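Carboxypeptidase A (Helicoverpa armigera, PDB 1JQG) probably removes C-terminal residues from peptides as a zinc-dependent metallocarboxypeptidase of the M14 family, made as a procarboxypeptidase. Local coordinates at residues A[119-124]-A[400-405]; A[290-295]-A[367-372]. One frame throughout, in Å; residues are numbered along the deposited sequence.

Contact 1. Residues A[119-124]-A[400-405]; sequences DKIHSY and DFIEQA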
# COMPACT_ATOMS: atom_id res chain seq x y z
N ASP A 119 16.35 -10.67 -1.11
CA ASP A 119 17.22 -10.35 0.02
C ASP A 119 17.62 -8.87 0.06
O ASP A 119 18.52 -8.43 0.79
CB ASP A 119 18.47 -11.24 -0.03
CG ASP A 119 19.29 -11.01 -1.29
OD1 ASP A 119 20.44 -11.45 -1.28
OD2 ASP A 119 18.80 -10.40 -2.28
N LYS A 120 16.92 -8.05 -0.75
CA LYS A 120 17.14 -6.61 -0.69
C LYS A 120 16.00 -5.83 -1.31
O LYS A 120 15.15 -6.43 -1.96
CB LYS A 120 18.46 -6.23 -1.38
CG LYS A 120 18.46 -6.39 -2.91
CD LYS A 120 19.72 -5.78 -3.48
CE LYS A 120 19.64 -5.63 -4.99
NZ LYS A 120 19.02 -4.29 -5.30
N ILE A 121 15.98 -4.52 -1.14
CA ILE A 121 14.94 -3.65 -1.66
C ILE A 121 15.45 -3.17 -3.03
O ILE A 121 16.59 -2.73 -3.18
CB ILE A 121 14.63 -2.46 -0.75
CG1 ILE A 121 14.08 -2.89 0.62
CG2 ILE A 121 13.63 -1.46 -1.29
CD1 ILE A 121 12.85 -3.77 0.54
N HIS A 122 14.57 -3.23 -4.03
CA HIS A 122 14.93 -2.82 -5.38
C HIS A 122 14.34 -1.45 -5.73
O HIS A 122 13.19 -1.14 -5.44
CB HIS A 122 14.40 -3.88 -6.38
CG HIS A 122 14.87 -5.26 -6.04
ND1 HIS A 122 16.14 -5.74 -6.33
CD2 HIS A 122 14.22 -6.28 -5.42
CE1 HIS A 122 16.24 -6.99 -5.88
NE2 HIS A 122 15.08 -7.34 -5.33
N SER A 123 15.11 -0.64 -6.43
CA SER A 123 14.69 0.69 -6.82
C SER A 123 13.75 0.66 -8.01
O SER A 123 13.50 -0.39 -8.63
CB SER A 123 15.92 1.55 -7.16
OG SER A 123 16.57 1.03 -8.30
N TYR A 124 13.21 1.84 -8.36
CA TYR A 124 12.26 1.95 -9.45
C TYR A 124 12.94 1.49 -10.74
O TYR A 124 12.35 0.77 -11.55
CB TYR A 124 11.74 3.40 -9.57
CG TYR A 124 11.29 3.75 -10.99
CD1 TYR A 124 10.09 3.25 -11.51
CD2 TYR A 124 12.09 4.54 -11.80
CE1 TYR A 124 9.71 3.53 -12.80
CE2 TYR A 124 11.70 4.85 -13.09
CZ TYR A 124 10.51 4.34 -13.59
OH TYR A 124 10.13 4.62 -14.88
N ASP A 400 15.57 -9.33 6.63
CA ASP A 400 15.27 -10.69 7.02
C ASP A 400 13.81 -11.03 6.81
O ASP A 400 13.47 -12.21 6.70
CB ASP A 400 15.63 -10.94 8.49
CG ASP A 400 17.11 -10.97 8.77
OD1 ASP A 400 17.98 -11.05 7.86
OD2 ASP A 400 17.40 -10.90 10.00
N PHE A 401 12.96 -10.03 6.68
CA PHE A 401 11.52 -10.24 6.49
C PHE A 401 11.11 -10.13 5.03
O PHE A 401 9.98 -10.41 4.67
CB PHE A 401 10.75 -9.27 7.38
CG PHE A 401 9.26 -9.42 7.38
CD1 PHE A 401 8.40 -8.41 6.96
CD2 PHE A 401 8.71 -10.60 7.86
CE1 PHE A 401 7.03 -8.57 7.01
CE2 PHE A 401 7.33 -10.75 7.89
CZ PHE A 401 6.48 -9.75 7.47
N ILE A 402 12.03 -9.73 4.15
CA ILE A 402 11.72 -9.47 2.75
C ILE A 402 11.10 -10.65 2.02
O ILE A 402 10.05 -10.48 1.37
CB ILE A 402 12.94 -8.98 1.99
CG1 ILE A 402 13.55 -7.73 2.62
CG2 ILE A 402 12.53 -8.78 0.52
CD1 ILE A 402 14.56 -6.97 1.78
N GLU A 403 11.74 -11.81 2.06
CA GLU A 403 11.19 -13.01 1.45
C GLU A 403 9.91 -13.49 2.12
O GLU A 403 8.99 -13.98 1.47
CB GLU A 403 12.25 -14.13 1.44
CG GLU A 403 11.80 -15.35 0.66
CD GLU A 403 12.89 -16.39 0.47
OE1 GLU A 403 13.50 -16.53 -0.61
OE2 GLU A 403 13.15 -17.12 1.44
N GLN A 404 9.85 -13.45 3.45
CA GLN A 404 8.71 -13.94 4.22
C GLN A 404 7.49 -13.07 3.93
O GLN A 404 6.39 -13.60 3.85
CB GLN A 404 9.01 -13.94 5.72
CG GLN A 404 7.81 -14.24 6.61
CD GLN A 404 7.17 -15.58 6.37
OE1 GLN A 404 7.72 -16.55 5.84
NE2 GLN A 404 5.89 -15.74 6.75
N ALA A 405 7.71 -11.77 3.73
CA ALA A 405 6.70 -10.81 3.40
C ALA A 405 6.01 -11.19 2.09
O ALA A 405 4.78 -11.27 2.08
CB ALA A 405 7.36 -9.43 3.32
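The methyl CD1 of Ile402 lies against the backbone at Lys120 in a partly buried part of the α/β carboxypeptidase fold, where the connector between helices 92-108 and 124-137 passes helix 402-421, the last helix of the chain. This one methyl makes every close approach. It sits 3.6 Å from Lys120 CA, reaches the carbonyl carbon of Asp119, and meets CD1 of Ile121 methyl to methyl, the two isoleucine side chains crossing at a slant. Ile402 points its side chain at the connector, and its extended outer bond (chi2 -166°) carries CD1 away from its own backbone to the connector. Around this apolar patch, Pro189 of helix 187-200 touches Ile402, while Leu102 of helix 92-108 and Tyr224 of helix 221-228 also touch Ile121. The contact joins the connector after helix 92-108 to helix 402-421. Polar bonds also tie down the connector: Lys120 NZ forms a salt bridge with Glu126, and Asp119 OD2 is hydrogen-bonded to Ser109. At the centre of the contact, Ile402 CD1 is as near to the carbonyl carbon of Lys120 as to its CA, with Lys120 C also at 3.6 Å.

Contact 2. Residues A[290-295]-A[367-372]; sequences DIIAEH and SDYAMQ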
# COMPACT_ATOMS: atom_id res chain seq x y z
N ASP A 290 -7.65 3.83 -16.19
CA ASP A 290 -7.67 3.33 -17.55
C ASP A 290 -7.45 1.83 -17.66
O ASP A 290 -8.09 1.11 -18.45
CB ASP A 290 -6.63 4.08 -18.39
CG ASP A 290 -6.90 5.55 -18.51
OD1 ASP A 290 -8.05 6.03 -18.35
OD2 ASP A 290 -5.98 6.34 -18.79
N ILE A 291 -6.58 1.27 -16.84
CA ILE A 291 -6.38 -0.18 -16.76
C ILE A 291 -7.63 -0.90 -16.26
O ILE A 291 -8.02 -1.90 -16.86
CB ILE A 291 -5.22 -0.55 -15.81
CG1 ILE A 291 -3.93 0.14 -16.28
CG2 ILE A 291 -5.07 -2.03 -15.79
CD1 ILE A 291 -2.71 -0.04 -15.39
N ILE A 292 -8.29 -0.35 -15.24
CA ILE A 292 -9.48 -0.95 -14.67
C ILE A 292 -10.59 -0.97 -15.71
O ILE A 292 -11.32 -1.95 -15.78
CB ILE A 292 -9.93 -0.25 -13.38
CG1 ILE A 292 -8.93 -0.47 -12.23
CG2 ILE A 292 -11.33 -0.67 -12.98
CD1 ILE A 292 -9.25 0.39 -11.00
N ALA A 293 -10.73 0.13 -16.45
CA ALA A 293 -11.79 0.34 -17.40
C ALA A 293 -11.70 -0.63 -18.56
O ALA A 293 -12.67 -1.32 -18.89
CB ALA A 293 -11.72 1.73 -18.04
N GLU A 294 -10.48 -0.77 -19.06
CA GLU A 294 -10.22 -1.73 -20.16
C GLU A 294 -10.63 -3.16 -19.80
O GLU A 294 -10.92 -3.97 -20.68
CB GLU A 294 -8.76 -1.67 -20.55
CG GLU A 294 -8.35 -2.48 -21.77
CD GLU A 294 -6.90 -2.31 -22.16
OE1 GLU A 294 -6.32 -1.20 -22.11
OE2 GLU A 294 -6.23 -3.30 -22.52
N HIS A 295 -10.45 -3.58 -18.55
CA HIS A 295 -10.72 -4.95 -18.15
C HIS A 295 -11.90 -5.12 -17.20
O HIS A 295 -12.01 -6.15 -16.54
CB HIS A 295 -9.44 -5.57 -17.55
CG HIS A 295 -8.25 -5.41 -18.46
ND1 HIS A 295 -7.97 -6.26 -19.50
CD2 HIS A 295 -7.28 -4.45 -18.47
CE1 HIS A 295 -6.88 -5.84 -20.14
NE2 HIS A 295 -6.45 -4.74 -19.52
N SER A 367 -9.29 0.72 -3.98
CA SER A 367 -10.12 -0.48 -3.87
C SER A 367 -11.62 -0.18 -3.92
O SER A 367 -12.37 -0.99 -4.47
CB SER A 367 -9.76 -1.31 -2.64
OG SER A 367 -9.96 -0.68 -1.40
N ASP A 368 -12.04 0.96 -3.35
CA ASP A 368 -13.44 1.35 -3.40
C ASP A 368 -13.92 1.65 -4.82
O ASP A 368 -15.05 1.30 -5.20
CB ASP A 368 -13.69 2.57 -2.50
CG ASP A 368 -13.83 2.19 -1.05
OD1 ASP A 368 -13.91 3.08 -0.18
OD2 ASP A 368 -13.82 1.01 -0.66
N TYR A 369 -13.08 2.32 -5.61
CA TYR A 369 -13.40 2.69 -6.96
C TYR A 369 -13.49 1.44 -7.86
O TYR A 369 -14.48 1.33 -8.60
CB TYR A 369 -12.43 3.72 -7.55
CG TYR A 369 -12.65 3.99 -9.04
CD1 TYR A 369 -13.58 4.93 -9.47
CD2 TYR A 369 -11.96 3.31 -10.03
CE1 TYR A 369 -13.82 5.20 -10.80
CE2 TYR A 369 -12.15 3.53 -11.37
CZ TYR A 369 -13.09 4.49 -11.74
OH TYR A 369 -13.28 4.71 -13.08
N ALA A 370 -12.53 0.57 -7.74
CA ALA A 370 -12.47 -0.68 -8.46
C ALA A 370 -13.69 -1.56 -8.23
O ALA A 370 -14.20 -2.13 -9.18
CB ALA A 370 -11.27 -1.50 -7.97
N MET A 371 -14.15 -1.58 -6.98
CA MET A 371 -15.39 -2.23 -6.58
C MET A 371 -16.62 -1.61 -7.26
O MET A 371 -17.52 -2.32 -7.66
CB MET A 371 -15.55 -2.14 -5.06
CG MET A 371 -16.87 -2.72 -4.58
SD MET A 371 -16.63 -4.12 -3.48
CE MET A 371 -18.06 -5.05 -4.10
N GLN A 372 -16.62 -0.30 -7.40
CA GLN A 372 -17.73 0.43 -8.00
C GLN A 372 -17.77 0.33 -9.51
O GLN A 372 -18.81 0.34 -10.18
CB GLN A 372 -17.64 1.91 -7.60
CG GLN A 372 -18.65 2.82 -8.25
CD GLN A 372 -18.33 4.29 -8.13
OE1 GLN A 372 -17.31 4.79 -8.62
NE2 GLN A 372 -19.20 5.07 -7.49
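This is a small, buried, wholly apolar contact between two helices of the α/β carboxypeptidase fold, in the layer that covers the central mixed sheet beside strands 299-307 and 377-383. Helix 283-294 precedes the first of these neighbouring parallel strands in the chain and helix 366-373 precedes the second. Tyr302 of strand 299-307 touches both Ile292 and Ala370, forming a shared floor beneath the pair.

Ile292 carries the contact from one side. Its CD1 enters the angle between Tyr369 and Ala370 and is equally distant from both, 4.1 Å from Tyr369 CD2 and 4.1 Å from Ala370 CB. Against the tyrosine the methyl lies at the ring edge, near the ring plane, with CE2 of Tyr369 only slightly farther away than CD2; it does not cover a face. Ile292 CG1 stands anti to the carbonyl carbon (chi1 -68°), and the extended outer bond sends CD1 across to the other helix. On that helix, Tyr369 CG is anti to the backbone N (chi1 173°), and the ring extends toward helix 283-294 and presents its CD2-CE2 edge to Ile292 CD1.

The small side chain of Ala370 accompanies a close approach of the backbones, its CA lying 6.9 Å from that of Ile292. Farther out, Phe280 meets the Tyr369 ring edge-to-face, and Ala370 also packs on Ser378 of strand 377-383. Two polar anchors hold helix 366-373: Asp368 OD1 is hydrogen-bonded to Gly317 N, and the carbonyl of Ser367 to Ser378 OG. Helix 283-294 rests on the sheet through Ile291, which touches Ile214. Within helix 283-294, Glu294 N donates to Asp290 O at 3.1 Å.

Contacts 1 and 2 lie on opposite sides of the chain's centre, with their own centres 28 Å apart and their nearest atoms about 13 Å apart. They do not touch. Both segments of contact 2 fall, in sequence, between the two segments of contact 1. Contact 1 ties the connector after helix 92-108 to helix 402-421 and lies away from the annotated sites. In contact 2, the side chain of Ala370 is about 11 Å from that of the zinc ligand His306, on strand 299-307. The neighbouring strand 377-383 carries Glu382, the predicted proton donor/acceptor, so contact 2 packs behind strands that reach the active site.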